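Local coordinates for single-stranded DNA-binding protein 1 (PDB 4DAM) that probably binds single-stranded DNA through an OB-fold domain and works as a homotetramer, at residues N35-R48 and G60-A74. The protein carries 1 engineered substitution. Numbering follows the deposited sequence.
Sequences NGPSVRFRLAVTAR and GHTNFFTVWANRQLA
Strands 36-48 and 60-70 run antiparallel, and the hydrogen-bonded pairs Val39-Ala69, Phe41-Val67, Leu43-Phe65 and Val45-Asn63 each exchange two N-H...O bonds. Side chains alternate between two faces. On one, the guanidinium of Arg42 lies over the Phe64 ring, the planes 10° apart, with Arg42 NH2 3.3 Å from Phe64 CG. With chi1 at -171° and the chain extended, the Arg42 side chain reaches over to the neighbouring strand and lays its flat end on that ring. Arg40 lies alongside Trp68. Arg40 CB sits over one face of the indole, 4.0 Å from the centroid of the Trp68 six-membered ring, a CH-pi contact. Further along, Thr46 OG1 and Thr62 OG1 share a 2.7 Å hydrogen bond. The other face is mostly apolar. Val67 CB sits over one face of the Phe41 ring, 3.9 Å from the centroid of that ring, a CH-pi contact, and Val67 CG2 meets Leu43 CB at 3.7 Å. Val45 CG2 reaches the edge of the Phe65 ring. Val89 of strand 86-100 packs on both Leu43 and Val67. The hairpin is thus two-sided: one face contributes to the OB-fold core, while the other carries arginines beside aromatic rings, consistent with binding single-stranded DNA.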
loop_
_atom_site.group_PDB
_atom_site.type_symbol
_atom_site.label_atom_id
_atom_site.label_comp_id
_atom_site.label_asym_id
_atom_site.label_seq_id
_atom_site.Cartn_x
_atom_site.Cartn_y
_atom_site.Cartn_z
ATOM N N ASN A 35 -27.911 -3.799 -10.593
ATOM C CA ASN A 35 -26.950 -4.461 -9.722
ATOM C C ASN A 35 -26.904 -3.903 -8.305
ATOM O O ASN A 35 -26.233 -4.469 -7.447
ATOM C CB ASN A 35 -25.556 -4.342 -10.310
ATOM C CG ASN A 35 -25.345 -5.195 -11.528
ATOM O OD1 ASN A 35 -26.083 -6.148 -11.779
ATOM N ND2 ASN A 35 -24.326 -4.847 -12.308
ATOM N N GLY A 36 -27.622 -2.808 -8.064
ATOM C CA GLY A 36 -27.692 -2.185 -6.742
ATOM C C GLY A 36 -27.279 -0.717 -6.748
ATOM O O GLY A 36 -26.971 -0.166 -7.804
ATOM N N PRO A 37 -27.224 -0.091 -5.570
ATOM C CA PRO A 37 -26.801 1.304 -5.487
ATOM C C PRO A 37 -25.358 1.531 -5.919
ATOM O O PRO A 37 -24.496 0.660 -5.737
ATOM C CB PRO A 37 -26.978 1.654 -4.008
ATOM C CG PRO A 37 -27.053 0.374 -3.286
ATOM C CD PRO A 37 -27.585 -0.643 -4.249
ATOM N N SER A 38 -25.110 2.693 -6.504
ATOM C CA SER A 38 -23.764 3.046 -6.971
ATOM C C SER A 38 -23.554 4.495 -6.705
ATOM O O SER A 38 -24.487 5.284 -6.870
ATOM C CB SER A 38 -23.667 2.788 -8.475
ATOM O OG SER A 38 -22.631 3.525 -9.117
ATOM N N VAL A 39 -22.346 4.859 -6.288
ATOM C CA VAL A 39 -21.968 6.254 -6.187
ATOM C C VAL A 39 -20.602 6.462 -6.788
ATOM O O VAL A 39 -19.763 5.554 -6.762
ATOM C CB VAL A 39 -21.951 6.669 -4.721
ATOM C CG1 VAL A 39 -20.728 6.109 -4.004
ATOM C CG2 VAL A 39 -22.077 8.184 -4.598
ATOM N N ARG A 40 -20.396 7.626 -7.392
ATOM C CA ARG A 40 -19.093 7.991 -7.933
ATOM C C ARG A 40 -18.810 9.428 -7.580
ATOM O O ARG A 40 -19.727 10.263 -7.495
ATOM C CB ARG A 40 -19.003 7.780 -9.431
ATOM C CG ARG A 40 -19.900 8.612 -10.259
ATOM C CD ARG A 40 -19.421 8.656 -11.694
ATOM N NE ARG A 40 -20.465 9.216 -12.530
ATOM C CZ ARG A 40 -20.628 10.503 -12.815
ATOM N NH1 ARG A 40 -19.785 11.422 -12.363
ATOM N NH2 ARG A 40 -21.649 10.867 -13.579
ATOM N N PHE A 41 -17.540 9.704 -7.345
ATOM C CA PHE A 41 -17.076 11.071 -7.145
ATOM C C PHE A 41 -15.616 11.179 -7.514
ATOM O O PHE A 41 -14.878 10.194 -7.511
ATOM C CB PHE A 41 -17.316 11.577 -5.713
ATOM C CG PHE A 41 -16.578 10.818 -4.663
ATOM C CD1 PHE A 41 -15.351 11.267 -4.198
ATOM C CD2 PHE A 41 -17.128 9.680 -4.107
ATOM C CE1 PHE A 41 -14.664 10.553 -3.212
ATOM C CE2 PHE A 41 -16.456 8.967 -3.118
ATOM C CZ PHE A 41 -15.226 9.417 -2.676
ATOM N N ARG A 42 -15.188 12.405 -7.790
ATOM C CA ARG A 42 -13.782 12.675 -8.063
ATOM C C ARG A 42 -13.054 12.971 -6.770
ATOM O O ARG A 42 -13.559 13.681 -5.921
ATOM C CB ARG A 42 -13.668 13.845 -9.018
ATOM C CG ARG A 42 -12.293 14.139 -9.592
ATOM C CD ARG A 42 -12.496 15.191 -10.683
ATOM N NE ARG A 42 -11.297 15.580 -11.409
ATOM C CZ ARG A 42 -10.675 14.846 -12.324
ATOM N NH1 ARG A 42 -11.091 13.618 -12.631
ATOM N NH2 ARG A 42 -9.603 15.349 -12.910
ATOM N N LEU A 43 -11.866 12.395 -6.628
ATOM C CA LEU A 43 -11.015 12.575 -5.458
ATOM C C LEU A 43 -9.712 13.236 -5.889
ATOM O O LEU A 43 -9.048 12.774 -6.827
ATOM C CB LEU A 43 -10.692 11.224 -4.820
ATOM C CG LEU A 43 -9.795 11.226 -3.570
ATOM C CD1 LEU A 43 -10.545 11.786 -2.362
ATOM C CD2 LEU A 43 -9.262 9.816 -3.282
ATOM N N ALA A 44 -9.346 14.308 -5.202
ATOM C CA ALA A 44 -8.077 15.018 -5.433
ATOM C C ALA A 44 -7.106 14.729 -4.308
ATOM O O ALA A 44 -7.388 15.036 -3.148
ATOM C CB ALA A 44 -8.307 16.523 -5.527
ATOM N N VAL A 45 -5.945 14.172 -4.664
ATOM C CA VAL A 45 -4.932 13.808 -3.693
ATOM C C VAL A 45 -3.655 14.600 -3.995
ATOM O O VAL A 45 -2.985 14.356 -5.005
ATOM C CB VAL A 45 -4.656 12.282 -3.745
ATOM C CG1 VAL A 45 -3.568 11.874 -2.755
ATOM C CG2 VAL A 45 -5.940 11.479 -3.562
ATOM N N THR A 46 -3.343 15.565 -3.138
ATOM C CA THR A 46 -2.224 16.474 -3.390
ATOM C C THR A 46 -1.039 16.131 -2.496
ATOM O O THR A 46 -1.152 16.151 -1.267
ATOM C CB THR A 46 -2.649 17.946 -3.195
ATOM O OG1 THR A 46 -3.723 18.236 -4.084
ATOM C CG2 THR A 46 -1.492 18.895 -3.519
ATOM N N ALA A 47 0.087 15.791 -3.121
ATOM C CA ALA A 47 1.341 15.571 -2.404
ATOM C C ALA A 47 1.846 16.938 -1.957
ATOM O O ALA A 47 1.588 17.939 -2.613
ATOM C CB ALA A 47 2.366 14.880 -3.303
ATOM N N ARG A 48 2.527 16.954 -0.829
ATOM C CA ARG A 48 3.083 18.196 -0.263
ATOM C C ARG A 48 4.512 17.958 0.133
ATOM O O ARG A 48 4.880 16.839 0.499
ATOM C CB ARG A 48 2.274 18.624 0.960
ATOM C CG ARG A 48 0.844 18.975 0.638
ATOM C CD ARG A 48 0.066 19.260 1.906
ATOM N NE ARG A 48 -1.421 19.184 1.660
ATOM C CZ ARG A 48 -2.091 18.047 1.366
ATOM N NH1 ARG A 48 -1.473 16.864 1.301
ATOM N NH2 ARG A 48 -3.412 18.081 1.148
ATOM N N GLY A 60 2.673 19.854 -4.191
ATOM C CA GLY A 60 3.288 19.215 -5.328
ATOM C C GLY A 60 2.216 18.760 -6.287
ATOM O O GLY A 60 1.200 19.432 -6.479
ATOM N N HIS A 61 2.436 17.593 -6.879
ATOM C CA HIS A 61 1.520 17.049 -7.868
ATOM C C HIS A 61 0.202 16.628 -7.252
ATOM O O HIS A 61 0.169 16.063 -6.158
ATOM C CB HIS A 61 2.179 15.844 -8.520
ATOM C CG HIS A 61 1.323 15.167 -9.538
ATOM N ND1 HIS A 61 1.071 15.706 -10.752
ATOM C CD2 HIS A 61 0.610 13.984 -9.475
ATOM C CE1 HIS A 61 0.252 14.891 -11.435
ATOM N NE2 HIS A 61 -0.019 13.829 -10.658
ATOM N N THR A 62 -0.891 16.916 -7.940
ATOM C CA THR A 62 -2.213 16.418 -7.569
ATOM C C THR A 62 -2.619 15.224 -8.448
ATOM O O THR A 62 -2.723 15.355 -9.670
ATOM C CB THR A 62 -3.304 17.512 -7.654
ATOM O OG1 THR A 62 -2.997 18.547 -6.705
ATOM C CG2 THR A 62 -4.658 16.916 -7.341
ATOM N N ASN A 63 -2.854 14.080 -7.801
ATOM C CA ASN A 63 -3.456 12.917 -8.428
ATOM C C ASN A 63 -4.978 13.052 -8.349
ATOM O O ASN A 63 -5.540 13.218 -7.250
ATOM C CB ASN A 63 -3.077 11.609 -7.710
ATOM C CG ASN A 63 -1.667 11.090 -8.027
ATOM O OD1 ASN A 63 -1.080 10.289 -7.259
ATOM N ND2 ASN A 63 -1.125 11.511 -9.136
ATOM N N PHE A 64 -5.654 12.899 -9.479
ATOM C CA PHE A 64 -7.112 12.770 -9.508
ATOM C C PHE A 64 -7.528 11.335 -9.772
ATOM O O PHE A 64 -6.965 10.670 -10.647
ATOM C CB PHE A 64 -7.731 13.668 -10.571
ATOM C CG PHE A 64 -7.597 15.136 -10.251
ATOM C CD1 PHE A 64 -6.516 15.864 -10.737
ATOM C CD2 PHE A 64 -8.507 15.766 -9.414
ATOM C CE1 PHE A 64 -6.375 17.219 -10.442
ATOM C CE2 PHE A 64 -8.374 17.123 -9.134
ATOM C CZ PHE A 64 -7.302 17.831 -9.639
ATOM N N PHE A 65 -8.508 10.885 -9.000
ATOM C CA PHE A 65 -9.114 9.574 -9.152
ATOM C C PHE A 65 -10.616 9.696 -9.236
ATOM O O PHE A 65 -11.221 10.575 -8.621
ATOM C CB PHE A 65 -8.813 8.681 -7.958
ATOM C CG PHE A 65 -7.362 8.475 -7.672
ATOM C CD1 PHE A 65 -6.684 9.298 -6.787
ATOM C CD2 PHE A 65 -6.678 7.431 -8.273
ATOM C CE1 PHE A 65 -5.352 9.102 -6.513
ATOM C CE2 PHE A 65 -5.344 7.235 -8.009
ATOM C CZ PHE A 65 -4.670 8.077 -7.130
ATOM N N THR A 66 -11.224 8.800 -10.005
ATOM C CA THR A 66 -12.668 8.601 -9.918
ATOM C C THR A 66 -12.909 7.453 -8.959
ATOM O O THR A 66 -12.420 6.335 -9.174
ATOM C CB THR A 66 -13.288 8.270 -11.268
ATOM O OG1 THR A 66 -13.003 9.346 -12.177
ATOM C CG2 THR A 66 -14.785 8.107 -11.141
ATOM N N VAL A 67 -13.609 7.741 -7.884
ATOM C CA VAL A 67 -13.908 6.762 -6.860
ATOM C C VAL A 67 -15.317 6.224 -7.047
ATOM O O VAL A 67 -16.285 6.977 -7.176
ATOM C CB VAL A 67 -13.781 7.348 -5.429
ATOM C CG1 VAL A 67 -14.130 6.301 -4.380
ATOM C CG2 VAL A 67 -12.396 7.952 -5.184
ATOM N N TRP A 68 -15.409 4.891 -7.044
ATOM C CA TRP A 68 -16.660 4.177 -7.207
ATOM C C TRP A 68 -16.965 3.388 -5.961
ATOM O O TRP A 68 -16.103 2.720 -5.417
ATOM C CB TRP A 68 -16.559 3.197 -8.360
ATOM C CG TRP A 68 -16.297 3.826 -9.687
ATOM C CD1 TRP A 68 -15.071 4.148 -10.262
ATOM C CD2 TRP A 68 -17.300 4.254 -10.652
ATOM N NE1 TRP A 68 -15.247 4.710 -11.497
ATOM C CE2 TRP A 68 -16.576 4.805 -11.783
ATOM C CE3 TRP A 68 -18.683 4.215 -10.690
ATOM C CZ2 TRP A 68 -17.230 5.278 -12.912
ATOM C CZ3 TRP A 68 -19.334 4.716 -11.834
ATOM C CH2 TRP A 68 -18.617 5.248 -12.899
ATOM N N ALA A 69 -18.208 3.448 -5.517
ATOM C CA ALA A 69 -18.674 2.658 -4.401
ATOM C C ALA A 69 -19.992 1.977 -4.748
ATOM O O ALA A 69 -20.762 2.469 -5.576
ATOM C CB ALA A 69 -18.820 3.536 -3.149
ATOM N N ASN A 70 -20.243 0.848 -4.101
ATOM C CA ASN A 70 -21.455 0.105 -4.288
ATOM C C ASN A 70 -22.084 -0.361 -2.972
ATOM O O ASN A 70 -21.488 -0.208 -1.908
ATOM C CB ASN A 70 -21.125 -1.108 -5.163
ATOM C CG ASN A 70 -20.935 -0.765 -6.592
ATOM O OD1 ASN A 70 -21.871 -0.455 -7.262
ATOM N ND2 ASN A 70 -19.717 -0.846 -7.066
ATOM N N ARG A 71 -23.283 -0.922 -3.047
ATOM C CA ARG A 71 -23.946 -1.519 -1.897
ATOM C C ARG A 71 -24.047 -0.542 -0.716
ATOM O O ARG A 71 -24.345 0.656 -0.929
ATOM C CB ARG A 71 -23.273 -2.842 -1.544
ATOM C CG ARG A 71 -23.344 -3.831 -2.715
ATOM C CD ARG A 71 -23.615 -5.231 -2.215
ATOM N NE ARG A 71 -23.524 -6.255 -3.267
ATOM C CZ ARG A 71 -24.357 -6.351 -4.313
ATOM N NH1 ARG A 71 -25.349 -5.473 -4.502
ATOM N NH2 ARG A 71 -24.184 -7.326 -5.197
ATOM N N GLN A 72 -23.830 -1.009 0.514
ATOM C CA GLN A 72 -24.065 -0.153 1.677
ATOM C C GLN A 72 -23.127 1.051 1.706
ATOM O O GLN A 72 -23.523 2.142 2.121
ATOM C CB GLN A 72 -23.981 -0.929 2.995
ATOM C CG GLN A 72 -24.576 -0.174 4.172
ATOM C CD GLN A 72 -26.073 0.072 4.019
ATOM O OE1 GLN A 72 -26.834 -0.841 3.663
ATOM N NE2 GLN A 72 -26.501 1.315 4.264
ATOM N N LEU A 73 -21.895 0.874 1.231
ATOM C CA LEU A 73 -20.964 1.996 1.159
ATOM C C LEU A 73 -21.513 3.108 0.256
ATOM O O LEU A 73 -21.419 4.287 0.568
ATOM C CB LEU A 73 -19.600 1.552 0.642
ATOM C CG LEU A 73 -18.496 2.604 0.522
ATOM C CD1 LEU A 73 -18.302 3.362 1.821
ATOM C CD2 LEU A 73 -17.198 1.920 0.088
ATOM N N ALA A 74 -22.083 2.737 -0.884
ATOM C CA ALA A 74 -22.718 3.739 -1.746
ATOM C C ALA A 74 -23.883 4.460 -1.055
ATOM O O ALA A 74 -23.995 5.675 -1.139
ATOM C CB ALA A 74 -23.196 3.092 -3.026
HETATM O O HOH W 1 -24.557 -2.039 -5.237
HETATM O O HOH W 2 -20.485 2.339 -8.386
#